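Local coordinates for protein colicin-D (PDB 5ZNM) that kills Escherichia coli and closely related bacteria as a toxin that inhibits protein synthesis, its C-terminal domain being a tRNase, at residues L48-T53 / V277-N282; K195-A200 / S206-V211. One frame throughout, in Å; residues are numbered along the deposited sequence.

Contact 1 of 2, residues L48-T53 / V277-N282; sequences LVLNNT and VYVMLN
Leu-48 and Leu-50 meet Leu-281 and Val-279 where two beta sheets pack face to face in the central domain of the toxin. Strand 49-51 edges a mixed sheet and strand 274-281 belongs to an antiparallel one; across the interface the two segments run in nearly opposite directions. The contact is wholly apolar and buried, small at 140 Å², and leaves the backbones well apart, with the CA atoms of Leu-50 and Val-279 separated by 9.1 Å.

Leu-48 points at the opposing sheet and places CD1 4.2 Å from CD2 of Leu-281. The Leu-281 side chain leaves its backbone obliquely, yet brings CD2 toward Leu-48; its chi1 of -93° lies away from a staggered value.

Two residues on, Leu-50 again faces inward, CG lying beside its own backbone N and opposite the carbonyl carbon (chi1 -68°). Ile-209 of the adjacent strand, together with Met-127 and Ser-129 of strand 126-131, packs around it. Val-279, which also touches Met-127 and Phe-262, reaches back from the other sheet. The two side chains meet tip to tip, Leu-50 CD2 lying 4.1 Å from Val-279 CG2.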
ATOM      1  N   LEU A  48      20.822  -4.926  -3.774  1.00 22.40           N
ATOM      2  CA  LEU A  48      19.665  -4.074  -4.025  1.00 21.86           C
ATOM      3  C   LEU A  48      18.643  -4.916  -4.766  1.00 21.30           C
ATOM      4  O   LEU A  48      18.952  -5.469  -5.826  1.00 22.12           O
ATOM      5  CB  LEU A  48      20.033  -2.856  -4.866  1.00 25.05           C
ATOM      6  CG  LEU A  48      20.789  -1.697  -4.230  1.00 27.08           C
ATOM      7  CD1 LEU A  48      21.225  -0.772  -5.353  1.00 23.82           C
ATOM      8  CD2 LEU A  48      19.885  -0.963  -3.241  1.00 23.72           C
ATOM      9  N   VAL A  49      17.435  -5.015  -4.217  1.00 18.76           N
ATOM     10  CA  VAL A  49      16.409  -5.882  -4.782  1.00 19.14           C
ATOM     11  C   VAL A  49      15.202  -5.048  -5.192  1.00 20.72           C
ATOM     12  O   VAL A  49      14.710  -4.214  -4.414  1.00 19.58           O
ATOM     13  CB  VAL A  49      15.990  -6.985  -3.792  1.00 20.23           C
ATOM     14  CG1 VAL A  49      14.962  -7.944  -4.443  1.00 20.14           C
ATOM     15  CG2 VAL A  49      17.215  -7.721  -3.279  1.00 20.23           C
ATOM     16  N   LEU A  50      14.743  -5.277  -6.420  1.00 18.93           N
ATOM     17  CA  LEU A  50      13.429  -4.882  -6.905  1.00 15.83           C
ATOM     18  C   LEU A  50      12.468  -6.055  -6.758  1.00 24.73           C
ATOM     19  O   LEU A  50      12.801  -7.186  -7.126  1.00 22.99           O
ATOM     20  CB  LEU A  50      13.494  -4.473  -8.378  1.00 20.26           C
ATOM     21  CG  LEU A  50      14.245  -3.205  -8.745  1.00 21.65           C
ATOM     22  CD1 LEU A  50      14.640  -3.224 -10.216  1.00 19.80           C
ATOM     23  CD2 LEU A  50      13.349  -2.007  -8.415  1.00 18.28           C
ATOM     24  N   ASN A  51      11.277  -5.793  -6.240  1.00 17.21           N
ATOM     25  CA  ASN A  51      10.232  -6.803  -6.217  1.00 15.71           C
ATOM     26  C   ASN A  51       9.289  -6.570  -7.387  1.00 17.46           C
ATOM     27  O   ASN A  51       9.001  -5.424  -7.739  1.00 22.48           O
ATOM     28  CB  ASN A  51       9.465  -6.770  -4.893  1.00 19.58           C
ATOM     29  CG  ASN A  51      10.293  -7.277  -3.736  1.00 28.54           C
ATOM     30  OD1 ASN A  51      11.241  -8.048  -3.930  1.00 29.29           O
ATOM     31  ND2 ASN A  51       9.934  -6.856  -2.516  1.00 25.24           N
ATOM     32  N   ASN A  52       8.799  -7.654  -7.998  1.00 15.28           N
ATOM     33  CA  ASN A  52       7.823  -7.502  -9.068  1.00 18.65           C
ATOM     34  C   ASN A  52       6.382  -7.462  -8.542  1.00 19.01           C
ATOM     35  O   ASN A  52       5.471  -7.980  -9.181  1.00 26.90           O
ATOM     36  CB  ASN A  52       8.001  -8.597 -10.125  1.00 18.85           C
ATOM     37  CG  ASN A  52       9.099  -8.265 -11.140  1.00 22.01           C
ATOM     38  OD1 ASN A  52       9.357  -9.029 -12.078  1.00 27.29           O
ATOM     39  ND2 ASN A  52       9.741  -7.128 -10.958  1.00 15.41           N
ATOM     40  N   THR A  53       6.173  -6.861  -7.376  1.00 20.79           N
ATOM     41  CA  THR A  53       4.845  -6.494  -6.899  1.00 21.52           C
ATOM     42  C   THR A  53       4.226  -5.449  -7.824  1.00 20.74           C
ATOM     43  O   THR A  53       4.740  -4.337  -7.940  1.00 18.75           O
ATOM     44  CB  THR A  53       4.979  -5.930  -5.487  1.00 21.07           C
ATOM     45  OG1 THR A  53       5.810  -6.812  -4.715  1.00 25.77           O
ATOM     46  CG2 THR A  53       3.606  -5.784  -4.830  1.00 18.63           C
ATOM     47  N   VAL A 277       8.276   0.213 -15.196  1.00 18.38           N
ATOM     48  CA  VAL A 277       8.703   0.687 -13.885  1.00 15.30           C
ATOM     49  C   VAL A 277       9.908   1.599 -14.083  1.00 16.78           C
ATOM     50  O   VAL A 277      10.885   1.208 -14.731  1.00 14.67           O
ATOM     51  CB  VAL A 277       9.067  -0.492 -12.964  1.00 13.68           C
ATOM     52  CG1 VAL A 277       9.407  -0.019 -11.556  1.00 12.65           C
ATOM     53  CG2 VAL A 277       7.951  -1.523 -12.931  1.00 13.75           C
ATOM     54  N   TYR A 278       9.849   2.797 -13.512  1.00 18.18           N
ATOM     55  CA  TYR A 278      10.956   3.746 -13.555  1.00 18.66           C
ATOM     56  C   TYR A 278      11.741   3.608 -12.259  1.00 17.05           C
ATOM     57  O   TYR A 278      11.151   3.594 -11.176  1.00 15.63           O
ATOM     58  CB  TYR A 278      10.433   5.171 -13.753  1.00 14.73           C
ATOM     59  CG  TYR A 278      11.493   6.255 -13.697  1.00 18.11           C
ATOM     60  CD1 TYR A 278      12.598   6.232 -14.544  1.00 18.43           C
ATOM     61  CD2 TYR A 278      11.375   7.318 -12.808  1.00 20.74           C
ATOM     62  CE1 TYR A 278      13.557   7.228 -14.500  1.00 17.26           C
ATOM     63  CE2 TYR A 278      12.347   8.327 -12.750  1.00 25.04           C
ATOM     64  CZ  TYR A 278      13.428   8.270 -13.599  1.00 24.44           C
ATOM     65  OH  TYR A 278      14.379   9.258 -13.553  1.00 22.97           O
ATOM     66  N   VAL A 279      13.062   3.472 -12.371  1.00 14.97           N
ATOM     67  CA  VAL A 279      13.914   3.142 -11.239  1.00 19.89           C
ATOM     68  C   VAL A 279      15.024   4.187 -11.144  1.00 22.35           C
ATOM     69  O   VAL A 279      15.622   4.564 -12.160  1.00 18.64           O
ATOM     70  CB  VAL A 279      14.494   1.721 -11.384  1.00 15.32           C
ATOM     71  CG1 VAL A 279      15.348   1.373 -10.177  1.00 15.38           C
ATOM     72  CG2 VAL A 279      13.354   0.697 -11.558  1.00 14.10           C
ATOM     73  N   MET A 280      15.278   4.675  -9.931  1.00 20.71           N
ATOM     74  CA  MET A 280      16.251   5.742  -9.695  1.00 20.01           C
ATOM     75  C   MET A 280      17.211   5.294  -8.610  1.00 24.37           C
ATOM     76  O   MET A 280      16.790   4.723  -7.601  1.00 20.83           O
ATOM     77  CB  MET A 280      15.568   7.057  -9.251  1.00 21.33           C
ATOM     78  CG  MET A 280      14.616   7.665 -10.255  1.00 33.51           C
ATOM     79  SD  MET A 280      13.266   8.587  -9.486  1.00 33.25           S
ATOM     80  CE  MET A 280      11.954   7.373  -9.385  1.00 36.18           C
ATOM     81  N   LEU A 281      18.498   5.563  -8.809  1.00 26.18           N
ATOM     82  CA  LEU A 281      19.516   5.151  -7.862  1.00 23.87           C
ATOM     83  C   LEU A 281      20.190   6.379  -7.260  1.00 21.70           C
ATOM     84  O   LEU A 281      20.037   7.503  -7.744  1.00 18.76           O
ATOM     85  CB  LEU A 281      20.560   4.234  -8.514  1.00 23.33           C
ATOM     86  CG  LEU A 281      20.294   2.728  -8.391  1.00 28.64           C
ATOM     87  CD1 LEU A 281      19.251   2.301  -9.379  1.00 27.83           C
ATOM     88  CD2 LEU A 281      21.567   1.911  -8.573  1.00 36.76           C
ATOM     89  N   ASN A 282      20.891   6.158  -6.155  1.00 16.03           N
ATOM     90  CA  ASN A 282      21.642   7.251  -5.552  1.00 15.30           C
ATOM     91  C   ASN A 282      22.758   7.710  -6.481  1.00 18.93           C
ATOM     92  O   ASN A 282      23.352   6.918  -7.226  1.00 16.19           O
ATOM     93  CB  ASN A 282      22.249   6.828  -4.206  1.00 18.92           C
ATOM     94  CG  ASN A 282      23.172   5.640  -4.334  1.00 20.09           C
ATOM     95  OD1 ASN A 282      22.709   4.498  -4.418  1.00 26.01           O
ATOM     96  ND2 ASN A 282      24.488   5.894  -4.349  1.00 18.98           N
TER

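Contact 2 of 2, residues K195-A200 / S206-V211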
ATOM      1  N   LYS A 195      18.288 -10.524 -12.951  1.00 20.94           N
ATOM      2  CA  LYS A 195      19.373  -9.587 -12.696  1.00 19.78           C
ATOM      3  C   LYS A 195      19.360  -8.507 -13.758  1.00 17.10           C
ATOM      4  O   LYS A 195      19.275  -8.808 -14.954  1.00 22.26           O
ATOM      5  CB  LYS A 195      20.729 -10.306 -12.679  1.00 23.16           C
ATOM      6  CG  LYS A 195      21.928  -9.405 -12.375  1.00 36.42           C
ATOM      7  CD  LYS A 195      23.146 -10.257 -12.001  1.00 39.85           C
ATOM      8  CE  LYS A 195      24.455  -9.632 -12.448  1.00 43.76           C
ATOM      9  NZ  LYS A 195      25.634 -10.404 -11.955  1.00 45.15           N
ATOM     10  N   ILE A 196      19.437  -7.258 -13.307  1.00 17.22           N
ATOM     11  CA  ILE A 196      19.650  -6.096 -14.162  1.00 18.12           C
ATOM     12  C   ILE A 196      21.035  -5.540 -13.846  1.00 21.38           C
ATOM     13  O   ILE A 196      21.430  -5.468 -12.678  1.00 21.77           O
ATOM     14  CB  ILE A 196      18.544  -5.042 -13.930  1.00 16.66           C
ATOM     15  CG1 ILE A 196      17.221  -5.538 -14.532  1.00 17.48           C
ATOM     16  CG2 ILE A 196      18.924  -3.703 -14.514  1.00 17.20           C
ATOM     17  CD1 ILE A 196      16.009  -4.800 -13.973  1.00 21.44           C
ATOM     18  N   THR A 197      21.796  -5.188 -14.876  1.00 20.27           N
ATOM     19  CA  THR A 197      23.125  -4.631 -14.650  1.00 24.30           C
ATOM     20  C   THR A 197      23.191  -3.213 -15.191  1.00 22.91           C
ATOM     21  O   THR A 197      22.769  -2.955 -16.324  1.00 26.83           O
ATOM     22  CB  THR A 197      24.214  -5.491 -15.283  1.00 23.33           C
ATOM     23  OG1 THR A 197      23.977  -5.605 -16.691  1.00 25.78           O
ATOM     24  CG2 THR A 197      24.232  -6.883 -14.643  1.00 18.68           C
ATOM     25  N   LEU A 198      23.705  -2.275 -14.348  1.00 19.22           N
ATOM     26  CA  LEU A 198      23.901  -0.905 -14.797  1.00 16.79           C
ATOM     27  C   LEU A 198      25.354  -0.687 -15.171  1.00 18.46           C
ATOM     28  O   LEU A 198      26.256  -1.211 -14.498  1.00 19.13           O
ATOM     29  CB  LEU A 198      23.510   0.102 -13.710  1.00 15.05           C
ATOM     30  CG  LEU A 198      22.133  -0.105 -13.067  1.00 21.79           C
ATOM     31  CD1 LEU A 198      21.768   1.051 -12.144  1.00 23.13           C
ATOM     32  CD2 LEU A 198      21.061  -0.297 -14.123  1.00 31.28           C
ATOM     33  N   PRO A 199      25.593   0.096 -16.220  1.00 22.53           N
ATOM     34  CA  PRO A 199      26.973   0.361 -16.638  1.00 20.72           C
ATOM     35  C   PRO A 199      27.760   1.081 -15.550  1.00 20.69           C
ATOM     36  O   PRO A 199      27.207   1.806 -14.720  1.00 20.88           O
ATOM     37  CB  PRO A 199      26.813   1.250 -17.876  1.00 26.20           C
ATOM     38  CG  PRO A 199      25.437   1.818 -17.773  1.00 26.70           C
ATOM     39  CD  PRO A 199      24.607   0.773 -17.081  1.00 21.83           C
ATOM     40  N   ALA A 200      29.065   0.847 -15.566  1.00 15.97           N
ATOM     41  CA  ALA A 200      29.994   1.658 -14.803  1.00 14.26           C
ATOM     42  C   ALA A 200      29.889   3.114 -15.241  1.00 20.05           C
ATOM     43  O   ALA A 200      29.550   3.414 -16.387  1.00 20.53           O
ATOM     44  CB  ALA A 200      31.424   1.146 -14.992  1.00 16.40           C
ATOM     45  N   SER A 206      30.232  -1.109 -12.335  1.00 18.28           N
ATOM     46  CA  SER A 206      28.963  -1.667 -12.767  1.00 17.43           C
ATOM     47  C   SER A 206      28.150  -2.073 -11.550  1.00 18.99           C
ATOM     48  O   SER A 206      28.702  -2.526 -10.547  1.00 22.28           O
ATOM     49  CB  SER A 206      29.173  -2.896 -13.664  1.00 16.46           C
ATOM     50  OG  SER A 206      30.126  -2.631 -14.693  1.00 23.76           O
ATOM     51  N   ARG A 207      26.830  -1.923 -11.650  1.00 18.95           N
ATOM     52  CA  ARG A 207      25.931  -2.159 -10.525  1.00 23.06           C
ATOM     53  C   ARG A 207      24.980  -3.290 -10.883  1.00 25.27           C
ATOM     54  O   ARG A 207      24.259  -3.213 -11.885  1.00 21.84           O
ATOM     55  CB  ARG A 207      25.155  -0.890 -10.185  1.00 20.91           C
ATOM     56  CG  ARG A 207      24.832  -0.662  -8.699  1.00 31.66           C
ATOM     57  CD  ARG A 207      24.879  -1.912  -7.844  1.00 33.80           C
ATOM     58  NE  ARG A 207      24.919  -1.592  -6.418  1.00 35.08           N
ATOM     59  CZ  ARG A 207      24.539  -2.420  -5.448  1.00 31.79           C
ATOM     60  NH1 ARG A 207      24.064  -3.631  -5.740  1.00 22.47           N
ATOM     61  NH2 ARG A 207      24.630  -2.037  -4.184  1.00 25.85           N
ATOM     62  N   THR A 208      24.961  -4.320 -10.049  1.00 17.51           N
ATOM     63  CA  THR A 208      23.993  -5.403 -10.152  1.00 19.12           C
ATOM     64  C   THR A 208      22.749  -5.100  -9.317  1.00 19.48           C
ATOM     65  O   THR A 208      22.863  -4.762  -8.136  1.00 21.85           O
ATOM     66  CB  THR A 208      24.634  -6.692  -9.664  1.00 23.65           C
ATOM     67  OG1 THR A 208      25.697  -7.057 -10.557  1.00 29.18           O
ATOM     68  CG2 THR A 208      23.589  -7.789  -9.580  1.00 22.60           C
ATOM     69  N   ILE A 209      21.567  -5.231  -9.920  1.00 17.98           N
ATOM     70  CA  ILE A 209      20.300  -5.107  -9.198  1.00 14.73           C
ATOM     71  C   ILE A 209      19.577  -6.430  -9.334  1.00 17.24           C
ATOM     72  O   ILE A 209      19.439  -6.942 -10.447  1.00 17.43           O
ATOM     73  CB  ILE A 209      19.433  -3.958  -9.744  1.00 17.17           C
ATOM     74  CG1 ILE A 209      20.149  -2.619  -9.552  1.00 23.68           C
ATOM     75  CG2 ILE A 209      18.055  -3.935  -9.063  1.00 16.11           C
ATOM     76  CD1 ILE A 209      19.689  -1.576 -10.525  1.00 26.27           C
ATOM     77  N   LEU A 210      19.182  -7.008  -8.206  1.00 19.35           N
ATOM     78  CA  LEU A 210      18.442  -8.263  -8.206  1.00 20.15           C
ATOM     79  C   LEU A 210      16.954  -7.982  -8.383  1.00 21.71           C
ATOM     80  O   LEU A 210      16.448  -6.944  -7.953  1.00 18.53           O
ATOM     81  CB  LEU A 210      18.679  -9.017  -6.895  1.00 16.14           C
ATOM     82  CG  LEU A 210      20.131  -9.402  -6.614  1.00 22.91           C
ATOM     83  CD1 LEU A 210      20.272 -10.030  -5.239  1.00 23.76           C
ATOM     84  CD2 LEU A 210      20.652 -10.346  -7.683  1.00 26.19           C
ATOM     85  N   VAL A 211      16.244  -8.917  -9.006  1.00 17.51           N
ATOM     86  CA  VAL A 211      14.795  -8.793  -9.118  1.00 15.78           C
ATOM     87  C   VAL A 211      14.180 -10.066  -8.572  1.00 16.95           C
ATOM     88  O   VAL A 211      14.499 -11.162  -9.048  1.00 18.42           O
ATOM     89  CB  VAL A 211      14.337  -8.549 -10.566  1.00 20.79           C
ATOM     90  CG1 VAL A 211      12.839  -8.364 -10.619  1.00 22.41           C
ATOM     91  CG2 VAL A 211      15.017  -7.326 -11.155  1.00 17.78           C
TER
HETATM   92  O   HOH W   1      30.192  -1.089 -17.131  1.00 21.63           O
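A beta hairpin brings strands 194-198 and 207-212 together, their axes 4.7 Å apart and 158° from parallel. Two hydrogen-bonded pairs hold it. Ile-196 and Ile-209 exchange nearly straight bonds, the shorter from Ile-209 N to Ile-196 O at 2.8 Å. Toward the turn, Leu-198 N gives a 2.7 Å bond to Arg-207 O, and Arg-207 N returns a longer one to Leu-198 O. Beyond the last pair, a water accepts from Ala-200 N and also bonds Ser-206 OG, linking the two chains at the start of the turn.

The closest apolar contacts on the buried face are diagonal. Leu-198 lays CD1 3.7 Å from CD1 of Ile-209, and Ile-196 sets CD1 against Val-211 CG2 at 3.9 Å. Arg-207 starts on this face, but a nearly eclipsed bend at chi2 (-21°) turns it off the hairpin. Its guanidinium is gripped from several sides: NE pairs with Glu-125 in a salt bridge, NH2 bonds to Gly-46 O, and NH1 folds back to Thr-208 O at 2.9 Å. On the reverse face the aliphatic chain of Lys-195 runs slantwise over Thr-208, with Lys-195 CD pressed to 3.5 Å from Thr-208 CG2, a tight carbon-carbon contact.

Strand 186-187 flanks the hairpin beyond 194-198, and strand 49-51 lies alongside 207-212. Phe-262 of strand 262-267 covers Ile-196, Leu-198 and Ile-209, and Leu-281 of strand 274-281 also touches the latter two. Helix 32-42 packs on Leu-210 from the reverse face.

How the contacts relate
From the N terminus, the chain passes helix 32-42 and lays down 48-53 before it enters strand 56-61 of the antiparallel sheet. Much later it forms the hairpin of contact 2, whose eight-residue connection between strands closes a short local loop. Contact 1 closes only when 277-282 arrives, after 223 intervening residues, so the hairpin falls within that long loop and the two closures do not cross. Segment 206-211 joins them: its strand runs parallel to 49-51, with probable hydrogen bonds from Leu-210 N to Leu-48 O and from Leu-50 N to Leu-210 O. Contact 2 thus joins the two inner strands of the mixed sheet, and contact 1 fastens its edge strand to the other sheet.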